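Local structure of beta-lactamase-like protein (Koribacter versatilis, 6B9V) at residues V75-H83 with Y168-D178. The protein probably acts as a metal-dependent diphosphatase of the PhnP family, cleaving reactive FAD photoproducts, with two manganese ions and a zinc ion bound. Numbering follows the deposited sequence.
Sequences VYTHGHADH and YRFGSAAYLTD. With MN (manganese (II) ion), chain D; MN (manganese (II) ion), chain C.
D178 reaches across to H78 and H83 and offers one oxygen to both manganese ions. Followed outward, its CB lies 3.7 Å from CE1 of H78; chi1 of -67°, placing CG anti to the carbonyl carbon, turns the carboxylate toward H78 and H83. CG comes closer to the same CE1, the carboxylate plane turned 56° from that imidazole. OD1 then bridges the metals, 2.2 Å from the manganese of chain C and 2.4 Å from that of chain D, whereas OD2, whose position is less certain, is not a ligand of either ion and lies on the side of the H83 ring. H78 NE2 and H80 ND1 bind the chain D ion, D82 OD2 and H83 NE2 the other; H160 is a further ligand of the first ion and H231 of the second. H78-H83 thus spells the HxHxDH signature of the metallo-beta-lactamase fold, set just after strand 73-75 of one sheet, and the aspartate follows strand 173-176 of the other. Second-shell bonds help orient the rings: H78 ND1 donates to T77 OG1 at 2.9 Å, the hydroxyl lying in the ring plane and itself bonded to D54, which also bonds H83 ND1. H78 CE1 sits over the centre of the H83 ring face. Between the sheets, the T77 methyl CG2 meets CG2 of T177 and the edge of the Y175 ring. Further from the metals, V75 CG1 lies over one face of Y168, 3.3 Å from CZ and offset toward the rim, while Y168 OH donates to Y76 O at 2.6 Å, arriving from above the carbonyl plane.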
loop_
_atom_site.group_PDB
_atom_site.type_symbol
_atom_site.label_atom_id
_atom_site.label_comp_id
_atom_site.label_asym_id
_atom_site.label_seq_id
_atom_site.Cartn_x
_atom_site.Cartn_y
_atom_site.Cartn_z
ATOM N N VAL A 75 3.174 14.671 -9.472
ATOM C CA VAL A 75 2.125 15.113 -10.386
ATOM C C VAL A 75 1.024 14.050 -10.444
ATOM O O VAL A 75 1.331 12.872 -10.616
ATOM C CB VAL A 75 2.693 15.361 -11.801
ATOM C CG1 VAL A 75 1.584 15.805 -12.751
ATOM C CG2 VAL A 75 3.779 16.428 -11.754
ATOM N N TYR A 76 -0.239 14.454 -10.303
ATOM C CA TYR A 76 -1.348 13.498 -10.324
ATOM C C TYR A 76 -2.154 13.486 -11.623
ATOM O O TYR A 76 -2.496 14.547 -12.160
ATOM C CB TYR A 76 -2.305 13.775 -9.156
ATOM C CG TYR A 76 -1.719 13.327 -7.833
ATOM C CD1 TYR A 76 -1.004 14.212 -7.036
ATOM C CD2 TYR A 76 -1.859 12.018 -7.401
ATOM C CE1 TYR A 76 -0.447 13.803 -5.822
ATOM C CE2 TYR A 76 -1.306 11.595 -6.203
ATOM C CZ TYR A 76 -0.611 12.501 -5.406
ATOM O OH TYR A 76 -0.051 12.093 -4.205
ATOM N N THR A 77 -2.489 12.283 -12.098
ATOM C CA THR A 77 -3.432 12.146 -13.218
ATOM C C THR A 77 -4.893 12.335 -12.757
ATOM O O THR A 77 -5.681 13.025 -13.422
ATOM C CB THR A 77 -3.294 10.768 -13.912
ATOM O OG1 THR A 77 -3.542 9.727 -12.958
ATOM C CG2 THR A 77 -1.903 10.596 -14.516
ATOM N N HIS A 78 -5.245 11.723 -11.617
ATOM C CA HIS A 78 -6.596 11.806 -11.065
ATOM C C HIS A 78 -6.627 11.193 -9.670
ATOM O O HIS A 78 -5.595 10.740 -9.168
ATOM C CB HIS A 78 -7.651 11.119 -11.972
ATOM C CG HIS A 78 -7.497 9.631 -12.102
ATOM N ND1 HIS A 78 -6.310 9.026 -12.480
ATOM C CD2 HIS A 78 -8.394 8.618 -11.979
ATOM C CE1 HIS A 78 -6.481 7.724 -12.556
ATOM N NE2 HIS A 78 -7.737 7.444 -12.254
ATOM N N GLY A 79 -7.812 11.165 -9.068
ATOM C CA GLY A 79 -7.941 10.879 -7.642
ATOM C C GLY A 79 -8.402 9.502 -7.199
ATOM O O GLY A 79 -8.683 9.299 -6.009
ATOM N N HIS A 80 -8.485 8.555 -8.133
ATOM C CA HIS A 80 -8.843 7.183 -7.786
ATOM C C HIS A 80 -7.823 6.566 -6.832
ATOM O O HIS A 80 -6.654 6.937 -6.825
ATOM C CB HIS A 80 -8.987 6.325 -9.053
ATOM C CG HIS A 80 -10.271 6.571 -9.788
ATOM N ND1 HIS A 80 -10.476 6.186 -11.096
ATOM C CD2 HIS A 80 -11.418 7.163 -9.385
ATOM C CE1 HIS A 80 -11.695 6.540 -11.470
ATOM N NE2 HIS A 80 -12.286 7.134 -10.451
ATOM N N ALA A 81 -8.291 5.631 -6.014
ATOM C CA ALA A 81 -7.484 5.057 -4.943
ATOM C C ALA A 81 -6.158 4.448 -5.401
ATOM O O ALA A 81 -5.127 4.597 -4.708
ATOM C CB ALA A 81 -8.308 4.012 -4.200
ATOM N N ASP A 82 -6.172 3.770 -6.555
ATOM C CA ASP A 82 -4.961 3.131 -7.047
ATOM C C ASP A 82 -3.902 4.145 -7.501
ATOM O O ASP A 82 -2.773 3.745 -7.822
ATOM C CB ASP A 82 -5.271 2.120 -8.182
ATOM C CG ASP A 82 -6.156 2.691 -9.301
ATOM O OD1 ASP A 82 -7.158 3.380 -9.029
ATOM O OD2 ASP A 82 -5.849 2.393 -10.472
ATOM N N HIS A 83 -4.243 5.435 -7.473
ATOM C CA HIS A 83 -3.326 6.498 -7.892
ATOM C C HIS A 83 -2.942 7.447 -6.751
ATOM O O HIS A 83 -2.059 8.283 -6.915
ATOM C CB HIS A 83 -3.956 7.295 -9.051
ATOM C CG HIS A 83 -4.273 6.441 -10.241
ATOM N ND1 HIS A 83 -3.438 6.358 -11.337
ATOM C CD2 HIS A 83 -5.284 5.567 -10.470
ATOM C CE1 HIS A 83 -3.938 5.492 -12.201
ATOM N NE2 HIS A 83 -5.064 5.010 -11.706
ATOM N N TYR A 168 -0.052 13.425 -19.359
ATOM C CA TYR A 168 0.931 14.500 -19.497
ATOM C C TYR A 168 1.913 14.256 -20.613
ATOM O O TYR A 168 2.344 13.137 -20.819
ATOM C CB TYR A 168 1.705 14.696 -18.183
ATOM C CG TYR A 168 0.806 15.108 -17.047
ATOM C CD1 TYR A 168 0.231 14.161 -16.207
ATOM C CD2 TYR A 168 0.501 16.449 -16.839
ATOM C CE1 TYR A 168 -0.620 14.546 -15.168
ATOM C CE2 TYR A 168 -0.336 16.842 -15.818
ATOM C CZ TYR A 168 -0.894 15.893 -14.986
ATOM O OH TYR A 168 -1.727 16.308 -13.982
ATOM N N ARG A 169 2.277 15.322 -21.322
ATOM C CA ARG A 169 3.344 15.228 -22.294
ATOM C C ARG A 169 4.534 16.006 -21.758
ATOM O O ARG A 169 4.389 17.115 -21.257
ATOM C CB ARG A 169 2.930 15.780 -23.663
ATOM C CG ARG A 169 4.076 15.781 -24.663
ATOM C CD ARG A 169 3.653 16.238 -26.045
ATOM N NE ARG A 169 4.780 16.172 -26.979
ATOM C CZ ARG A 169 4.671 15.902 -28.281
ATOM N NH1 ARG A 169 3.482 15.661 -28.819
ATOM N NH2 ARG A 169 5.759 15.864 -29.050
ATOM N N PHE A 170 5.716 15.427 -21.875
ATOM C CA PHE A 170 6.922 16.080 -21.404
ATOM C C PHE A 170 8.040 15.752 -22.391
ATOM O O PHE A 170 8.434 14.590 -22.537
ATOM C CB PHE A 170 7.259 15.645 -19.965
ATOM C CG PHE A 170 6.918 14.200 -19.657
ATOM C CD1 PHE A 170 5.621 13.829 -19.327
ATOM C CD2 PHE A 170 7.907 13.223 -19.650
ATOM C CE1 PHE A 170 5.301 12.507 -19.046
ATOM C CE2 PHE A 170 7.593 11.897 -19.355
ATOM C CZ PHE A 170 6.288 11.542 -19.055
ATOM N N GLY A 171 8.506 16.778 -23.101
ATOM C CA GLY A 171 9.498 16.590 -24.150
ATOM C C GLY A 171 8.989 15.602 -25.190
ATOM O O GLY A 171 7.860 15.724 -25.671
ATOM N N SER A 172 9.800 14.600 -25.514
ATOM C CA SER A 172 9.399 13.612 -26.517
ATOM C C SER A 172 8.659 12.414 -25.913
ATOM O O SER A 172 8.499 11.385 -26.581
ATOM C CB SER A 172 10.623 13.120 -27.300
ATOM O OG SER A 172 11.595 12.577 -26.424
ATOM N N ALA A 173 8.194 12.537 -24.672
ATOM C CA ALA A 173 7.446 11.433 -24.063
ATOM C C ALA A 173 6.041 11.859 -23.612
ATOM O O ALA A 173 5.805 13.032 -23.358
ATOM C CB ALA A 173 8.228 10.870 -22.895
ATOM N N ALA A 174 5.108 10.915 -23.528
ATOM C CA ALA A 174 3.784 11.216 -22.991
ATOM C C ALA A 174 3.226 10.014 -22.235
ATOM O O ALA A 174 3.462 8.854 -22.583
ATOM C CB ALA A 174 2.817 11.663 -24.097
ATOM N N TYR A 175 2.490 10.310 -21.178
ATOM C CA TYR A 175 1.973 9.290 -20.290
ATOM C C TYR A 175 0.478 9.502 -20.119
ATOM O O TYR A 175 0.044 10.504 -19.538
ATOM C CB TYR A 175 2.691 9.351 -18.945
ATOM C CG TYR A 175 2.226 8.311 -17.956
ATOM C CD1 TYR A 175 2.645 6.994 -18.060
ATOM C CD2 TYR A 175 1.363 8.652 -16.914
ATOM C CE1 TYR A 175 2.222 6.021 -17.133
ATOM C CE2 TYR A 175 0.931 7.690 -15.996
ATOM C CZ TYR A 175 1.369 6.383 -16.113
ATOM O OH TYR A 175 0.947 5.422 -15.197
ATOM N N LEU A 176 -0.307 8.561 -20.632
ATOM C CA LEU A 176 -1.767 8.650 -20.581
ATOM C C LEU A 176 -2.369 7.369 -20.036
ATOM O O LEU A 176 -2.378 6.353 -20.720
ATOM C CB LEU A 176 -2.364 8.895 -21.969
ATOM C CG LEU A 176 -2.454 10.326 -22.494
ATOM C CD1 LEU A 176 -1.092 10.885 -22.781
ATOM C CD2 LEU A 176 -3.317 10.311 -23.751
ATOM N N THR A 177 -2.905 7.416 -18.833
ATOM C CA THR A 177 -3.505 6.212 -18.258
ATOM C C THR A 177 -4.966 6.478 -17.921
ATOM O O THR A 177 -5.394 7.638 -17.911
ATOM C CB THR A 177 -2.731 5.746 -17.004
ATOM O OG1 THR A 177 -3.286 4.510 -16.536
ATOM C CG2 THR A 177 -2.792 6.807 -15.894
ATOM N N ASP A 178 -5.730 5.409 -17.661
ATOM C CA ASP A 178 -7.119 5.531 -17.209
ATOM C C ASP A 178 -7.972 6.386 -18.147
ATOM O O ASP A 178 -8.563 7.391 -17.734
ATOM C CB ASP A 178 -7.184 6.117 -15.792
ATOM C CG ASP A 178 -6.610 5.171 -14.728
ATOM O OD1 ASP A 178 -7.380 4.661 -13.882
ATOM O OD2 ASP A 178 -5.397 4.948 -14.752
HETATM MN MN MN D . -9.073 5.656 -12.493
HETATM MN MN MN C . -6.398 3.414 -12.361
HETATM O O HOH W 1 -0.476 6.296 -12.964
#